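Local coordinates for hypothetical protein XAC2396 (Xanthomonas axonopodis pv. citri, PDB 2G3W), which is of unknown function but belongs to the YaeQ family, whose compact fold is built around a variation of the PD-(D/E)XK nuclease motif, at residues 5-10 with 26-31; 15-20 with 156-161. One frame throughout, in Å; residues are numbered along the deposited sequence. Where two conformers were deposited one is given.

Contact 1: residues 5-10 with 26-31; sequences ATVRRA and SLTLAQ
Arg-8 NE and NH2 both donate hydrogen bonds to the single oxygen OE1 of Gln-31, along one edge of the guanidinium. Arg-8 NE lies 2.9 Å from Gln-31 OE1. The oxygen sits in the guanidinium plane, while the amide plane is turned 49° from it. The Gln-31 chain is extended, with CG opposite the backbone N (chi1 -177°), and this carries the amide out to the arginine. Gln-31 NE2 bonds to Glu-35 O and Asp-37 OD1, so both ends of the buried amide are held. Arg-8, Ala-10, Leu-27, Leu-29 and Gln-31 share this tightly packed face. Ala-10 CB meets Leu-29 CD1 at 4.0 Å, and helix 37-49 lies against the same face through Leu-44 and Leu-40. The other face is looser and mostly solvent-exposed. There Val-7 CG1 touches Thr-28 CG2 at 3.7 Å, beside Arg-9 and Ala-30. Backbone bonds run between Thr-6 and Gln-31, Arg-8 and Leu-29, and Ala-10 and Leu-27; Arg-8 N lies 2.7 Å from Leu-29 O. Between these, Val-7 faces Ala-30 and Arg-9 faces Thr-28 as non-hydrogen-bonded pairs. This alternation marks antiparallel pairing. Strands 6-16 and 21-31 follow each other in the chain, so together they form a beta hairpin.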
loop_
_atom_site.group_PDB
_atom_site.type_symbol
_atom_site.label_atom_id
_atom_site.label_comp_id
_atom_site.label_asym_id
_atom_site.label_seq_id
_atom_site.Cartn_x
_atom_site.Cartn_y
_atom_site.Cartn_z
ATOM N N ALA A 5 4.065 -3.826 -36.818
ATOM C CA ALA A 5 3.710 -2.929 -35.694
ATOM C C ALA A 5 2.879 -1.721 -36.164
ATOM O O ALA A 5 2.960 -1.324 -37.314
ATOM C CB ALA A 5 4.969 -2.458 -34.946
ATOM N N THR A 6 2.053 -1.164 -35.282
ATOM C CA THR A 6 1.278 0.031 -35.627
ATOM C C THR A 6 1.513 1.091 -34.565
ATOM O O THR A 6 1.494 0.790 -33.354
ATOM C CB THR A 6 -0.256 -0.243 -35.749
ATOM O OG1 THR A 6 -0.796 -0.527 -34.470
ATOM C CG2 THR A 6 -0.568 -1.437 -36.663
ATOM N N VAL A 7 1.705 2.324 -35.023
ATOM C CA VAL A 7 2.034 3.454 -34.161
ATOM C C VAL A 7 0.794 4.215 -33.742
ATOM O O VAL A 7 -0.036 4.579 -34.571
ATOM C CB VAL A 7 2.973 4.475 -34.860
ATOM C CG1 VAL A 7 3.382 5.559 -33.882
ATOM C CG2 VAL A 7 4.193 3.795 -35.441
ATOM N N ARG A 8 0.701 4.482 -32.449
ATOM C CA ARG A 8 -0.407 5.232 -31.897
ATOM C C ARG A 8 0.102 6.519 -31.281
ATOM O O ARG A 8 1.206 6.558 -30.750
ATOM C CB ARG A 8 -1.113 4.396 -30.831
ATOM C CG ARG A 8 -1.399 2.995 -31.348
ATOM C CD ARG A 8 -2.620 2.443 -30.751
ATOM N NE ARG A 8 -2.968 1.117 -31.244
ATOM C CZ ARG A 8 -4.098 0.851 -31.883
ATOM N NH1 ARG A 8 -4.970 1.827 -32.137
ATOM N NH2 ARG A 8 -4.370 -0.392 -32.255
ATOM N N ARG A 9 -0.735 7.551 -31.337
ATOM C CA ARG A 9 -0.470 8.806 -30.664
ATOM C C ARG A 9 -1.296 8.874 -29.387
ATOM O O ARG A 9 -2.457 8.466 -29.357
ATOM C CB ARG A 9 -0.817 9.992 -31.566
ATOM C CG ARG A 9 0.129 10.247 -32.748
ATOM C CD ARG A 9 -0.270 11.572 -33.437
ATOM N NE ARG A 9 0.639 12.014 -34.501
ATOM C CZ ARG A 9 0.353 11.993 -35.801
ATOM N NH1 ARG A 9 -0.823 11.550 -36.238
ATOM N NH2 ARG A 9 1.245 12.436 -36.677
ATOM N N ALA A 10 -0.703 9.420 -28.331
ATOM C CA ALA A 10 -1.437 9.615 -27.090
ATOM C C ALA A 10 -1.074 10.948 -26.483
ATOM O O ALA A 10 0.096 11.241 -26.291
ATOM C CB ALA A 10 -1.140 8.495 -26.126
ATOM N N SER A 26 2.873 14.478 -24.963
ATOM C CA SER A 26 2.596 14.038 -26.309
ATOM C C SER A 26 3.397 12.779 -26.575
ATOM O O SER A 26 4.625 12.829 -26.702
ATOM C CB SER A 26 2.997 15.139 -27.298
ATOM O OG SER A 26 2.587 14.802 -28.599
ATOM N N LEU A 27 2.703 11.643 -26.638
ATOM C CA LEU A 27 3.359 10.356 -26.749
ATOM C C LEU A 27 3.092 9.645 -28.078
ATOM O O LEU A 27 2.075 9.879 -28.720
ATOM C CB LEU A 27 2.890 9.436 -25.600
ATOM C CG LEU A 27 3.159 9.941 -24.176
ATOM C CD1 LEU A 27 2.669 8.912 -23.218
ATOM C CD2 LEU A 27 4.633 10.236 -23.927
ATOM N N THR A 28 4.019 8.754 -28.422
ATOM C CA THR A 28 3.956 7.856 -29.557
ATOM C C THR A 28 4.283 6.477 -29.033
ATOM O O THR A 28 5.256 6.314 -28.277
ATOM C CB THR A 28 5.007 8.322 -30.601
ATOM O OG1 THR A 28 4.394 9.303 -31.445
ATOM C CG2 THR A 28 5.567 7.173 -31.432
ATOM N N LEU A 29 3.438 5.496 -29.375
ATOM C CA LEU A 29 3.614 4.108 -28.941
ATOM C C LEU A 29 3.555 3.193 -30.124
ATOM O O LEU A 29 2.582 3.229 -30.892
ATOM C CB LEU A 29 2.535 3.673 -27.923
ATOM C CG LEU A 29 2.439 4.341 -26.562
ATOM C CD1 LEU A 29 1.502 5.545 -26.679
ATOM C CD2 LEU A 29 1.894 3.317 -25.560
ATOM N N ALA A 30 4.612 2.405 -30.302
ATOM C CA ALA A 30 4.640 1.399 -31.360
ATOM C C ALA A 30 4.015 0.149 -30.769
ATOM O O ALA A 30 4.551 -0.397 -29.838
ATOM C CB ALA A 30 6.067 1.106 -31.798
ATOM N N GLN A 31 2.891 -0.302 -31.303
ATOM C CA GLN A 31 2.252 -1.530 -30.803
ATOM C C GLN A 31 2.797 -2.765 -31.529
ATOM O O GLN A 31 2.541 -2.958 -32.713
ATOM C CB GLN A 31 0.737 -1.479 -30.977
ATOM C CG GLN A 31 0.031 -2.711 -30.394
ATOM C CD GLN A 31 -1.480 -2.542 -30.315
ATOM O OE1 GLN A 31 -2.024 -1.534 -30.754
ATOM N NE2 GLN A 31 -2.161 -3.532 -29.738
#

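Contact 2: residues 15-20 with 156-161; sequences SDMDRG and IQDGEV
In Asp-18, CG lies beside the backbone N and anti to the carbonyl carbon (chi1 -62°), which sets the carboxylate before the backbone N-H groups of Asp-158 and Gly-159. Each oxygen takes one of them. OD1 of Asp-18 receives Asp-158 N at 2.7 Å through its syn lone pair. OD2 of Asp-18 receives Gly-159 N, also at 2.7 Å, on the syn side and 17° out of the carboxylate plane. The Gly-159 bond is the straighter of the two, 158° at the hydrogen. Gln-157 to Glu-160 form a type I' beta turn, with Asp-158 and Gly-159 at its two central positions. The turn closes the hairpin of strands 149-157 and 160-165, and Asp-18 holds it from the turn just after the neighbouring strand 6-16. That strand runs parallel to 149-157. Ile-156 N bonds to Ser-15 O at 2.8 Å, and Met-17 N, of a selenomethionine, bonds to Ile-156 O at 2.7 Å. Asp-16 and Ile-156 pair on one face, where Asp-16 OD2 lies 3.7 Å from Ile-156 CD1. Asp-16 OD1 also accepts Arg-19 N from above the carboxylate plane, an Asx motif as the chain leaves the strand. Asp-158 OD1, 4.3 Å from Asp-18 OD1, accepts a hydrogen bond from Tyr-74 N of the second subunit.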
loop_
_atom_site.group_PDB
_atom_site.type_symbol
_atom_site.label_atom_id
_atom_site.label_comp_id
_atom_site.label_asym_id
_atom_site.label_seq_id
_atom_site.Cartn_x
_atom_site.Cartn_y
_atom_site.Cartn_z
ATOM N N SER A 15 -3.254 15.098 -13.944
ATOM C CA SER A 15 -3.499 15.829 -12.714
ATOM C C SER A 15 -3.334 14.845 -11.576
ATOM O O SER A 15 -4.276 14.139 -11.194
ATOM C CB SER A 15 -4.905 16.407 -12.709
ATOM O OG SER A 15 -5.021 17.401 -13.697
ATOM N N ASP A 16 -2.120 14.784 -11.050
ATOM C CA ASP A 16 -1.811 13.847 -9.989
ATOM C C ASP A 16 -1.751 14.604 -8.668
ATOM O O ASP A 16 -0.747 15.241 -8.360
ATOM C CB ASP A 16 -0.483 13.141 -10.271
ATOM C CG ASP A 16 -0.204 11.993 -9.299
ATOM O OD1 ASP A 16 -0.702 11.981 -8.156
ATOM O OD2 ASP A 16 0.525 11.072 -9.690
HETATM N N MSE A 17 -2.839 14.532 -7.904
HETATM C CA MSE A 17 -2.942 15.112 -6.557
HETATM C C MSE A 17 -1.928 14.486 -5.603
HETATM O O MSE A 17 -1.362 15.143 -4.733
HETATM C CB MSE A 17 -4.342 14.861 -5.988
HETATM C CG MSE A 17 -5.370 15.957 -6.208
HETATM SE SE MSE A 17 -7.227 15.431 -5.727
HETATM C CE MSE A 17 -6.910 13.755 -4.745
ATOM N N ASP A 18 -1.721 13.181 -5.751
ATOM C CA ASP A 18 -0.844 12.430 -4.848
ATOM C C ASP A 18 0.641 12.838 -4.930
ATOM O O ASP A 18 1.341 12.843 -3.908
ATOM C CB ASP A 18 -1.005 10.910 -5.069
ATOM C CG ASP A 18 -2.417 10.405 -4.763
ATOM O OD1 ASP A 18 -3.167 11.090 -4.049
ATOM O OD2 ASP A 18 -2.782 9.300 -5.233
ATOM N N ARG A 19 1.101 13.199 -6.131
ATOM C CA ARG A 19 2.522 13.492 -6.401
ATOM C C ARG A 19 2.837 14.981 -6.416
ATOM O O ARG A 19 4.003 15.370 -6.315
ATOM C CB ARG A 19 2.940 12.958 -7.780
ATOM C CG ARG A 19 3.310 11.493 -7.878
ATOM C CD ARG A 19 3.436 11.098 -9.378
ATOM N NE ARG A 19 4.715 11.517 -9.945
ATOM C CZ ARG A 19 5.009 11.581 -11.239
ATOM N NH1 ARG A 19 4.111 11.269 -12.163
ATOM N NH2 ARG A 19 6.217 11.989 -11.601
ATOM N N GLY A 20 1.806 15.803 -6.592
ATOM C CA GLY A 20 2.003 17.185 -6.980
ATOM C C GLY A 20 2.508 17.272 -8.411
ATOM O O GLY A 20 3.341 18.125 -8.732
ATOM N N ILE A 156 -5.386 11.577 -10.940
ATOM C CA ILE A 156 -4.901 10.710 -9.847
ATOM C C ILE A 156 -5.087 11.418 -8.509
ATOM O O ILE A 156 -4.691 12.581 -8.357
ATOM C CB ILE A 156 -3.443 10.264 -10.069
ATOM C CG1 ILE A 156 -3.289 9.676 -11.486
ATOM C CG2 ILE A 156 -3.019 9.256 -8.991
ATOM C CD1 ILE A 156 -1.839 9.319 -11.886
ATOM N N GLN A 157 -5.747 10.727 -7.579
ATOM C CA GLN A 157 -6.139 11.289 -6.285
ATOM C C GLN A 157 -6.409 10.169 -5.265
ATOM O O GLN A 157 -7.208 9.273 -5.533
ATOM C CB GLN A 157 -7.382 12.185 -6.457
ATOM C CG GLN A 157 -8.745 11.465 -6.662
ATOM C CD GLN A 157 -8.895 10.707 -7.989
ATOM O OE1 GLN A 157 -8.095 10.850 -8.914
ATOM N NE2 GLN A 157 -9.948 9.905 -8.082
ATOM N N ASP A 158 -5.760 10.222 -4.108
ATOM C CA ASP A 158 -5.942 9.206 -3.060
ATOM C C ASP A 158 -5.716 7.752 -3.534
ATOM O O ASP A 158 -6.418 6.835 -3.107
ATOM C CB ASP A 158 -7.319 9.356 -2.402
ATOM C CG ASP A 158 -7.479 10.684 -1.693
ATOM O OD1 ASP A 158 -6.446 11.241 -1.258
ATOM O OD2 ASP A 158 -8.630 11.162 -1.574
ATOM N N GLY A 159 -4.735 7.562 -4.412
ATOM C CA GLY A 159 -4.382 6.241 -4.948
ATOM C C GLY A 159 -5.309 5.709 -6.030
ATOM O O GLY A 159 -5.129 4.593 -6.527
ATOM N N GLU A 160 -6.291 6.514 -6.403
ATOM C CA GLU A 160 -7.252 6.153 -7.424
ATOM C C GLU A 160 -6.901 6.856 -8.741
ATOM O O GLU A 160 -6.503 8.030 -8.750
ATOM C CB GLU A 160 -8.642 6.558 -6.951
ATOM C CG GLU A 160 -9.731 6.325 -7.936
ATOM C CD GLU A 160 -11.084 6.694 -7.396
ATOM O OE1 GLU A 160 -11.416 7.899 -7.344
ATOM O OE2 GLU A 160 -11.836 5.768 -7.050
ATOM N N VAL A 161 -7.039 6.139 -9.850
ATOM C CA VAL A 161 -6.708 6.707 -11.153
ATOM C C VAL A 161 -7.917 6.639 -12.072
ATOM O O VAL A 161 -8.574 5.603 -12.165
ATOM C CB VAL A 161 -5.421 6.044 -11.787
ATOM C CG1 VAL A 161 -5.568 4.558 -11.891
ATOM C CG2 VAL A 161 -5.060 6.680 -13.164
#

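In the fold
Strand 6-16 is common to both contacts. Contact 1 uses its start and contact 2 its end, so the centres lie 25 Å apart and the nearest atoms about 11 Å apart, without touching. The strand has a different neighbour in each: 21-31, antiparallel, in contact 1 and 149-157, parallel, in contact 2. Together they place the N-terminal hairpin beside the C-terminal strands of one mixed sheet. Helix 37-49 bears on both, through Leu-44 at contact 1 and Leu-49 at contact 2. The second subunit reaches contact 2 but not contact 1. An acetate ion, probably from crystallisation, lies about 4 Å from the Arg-9 side chain at contact 1.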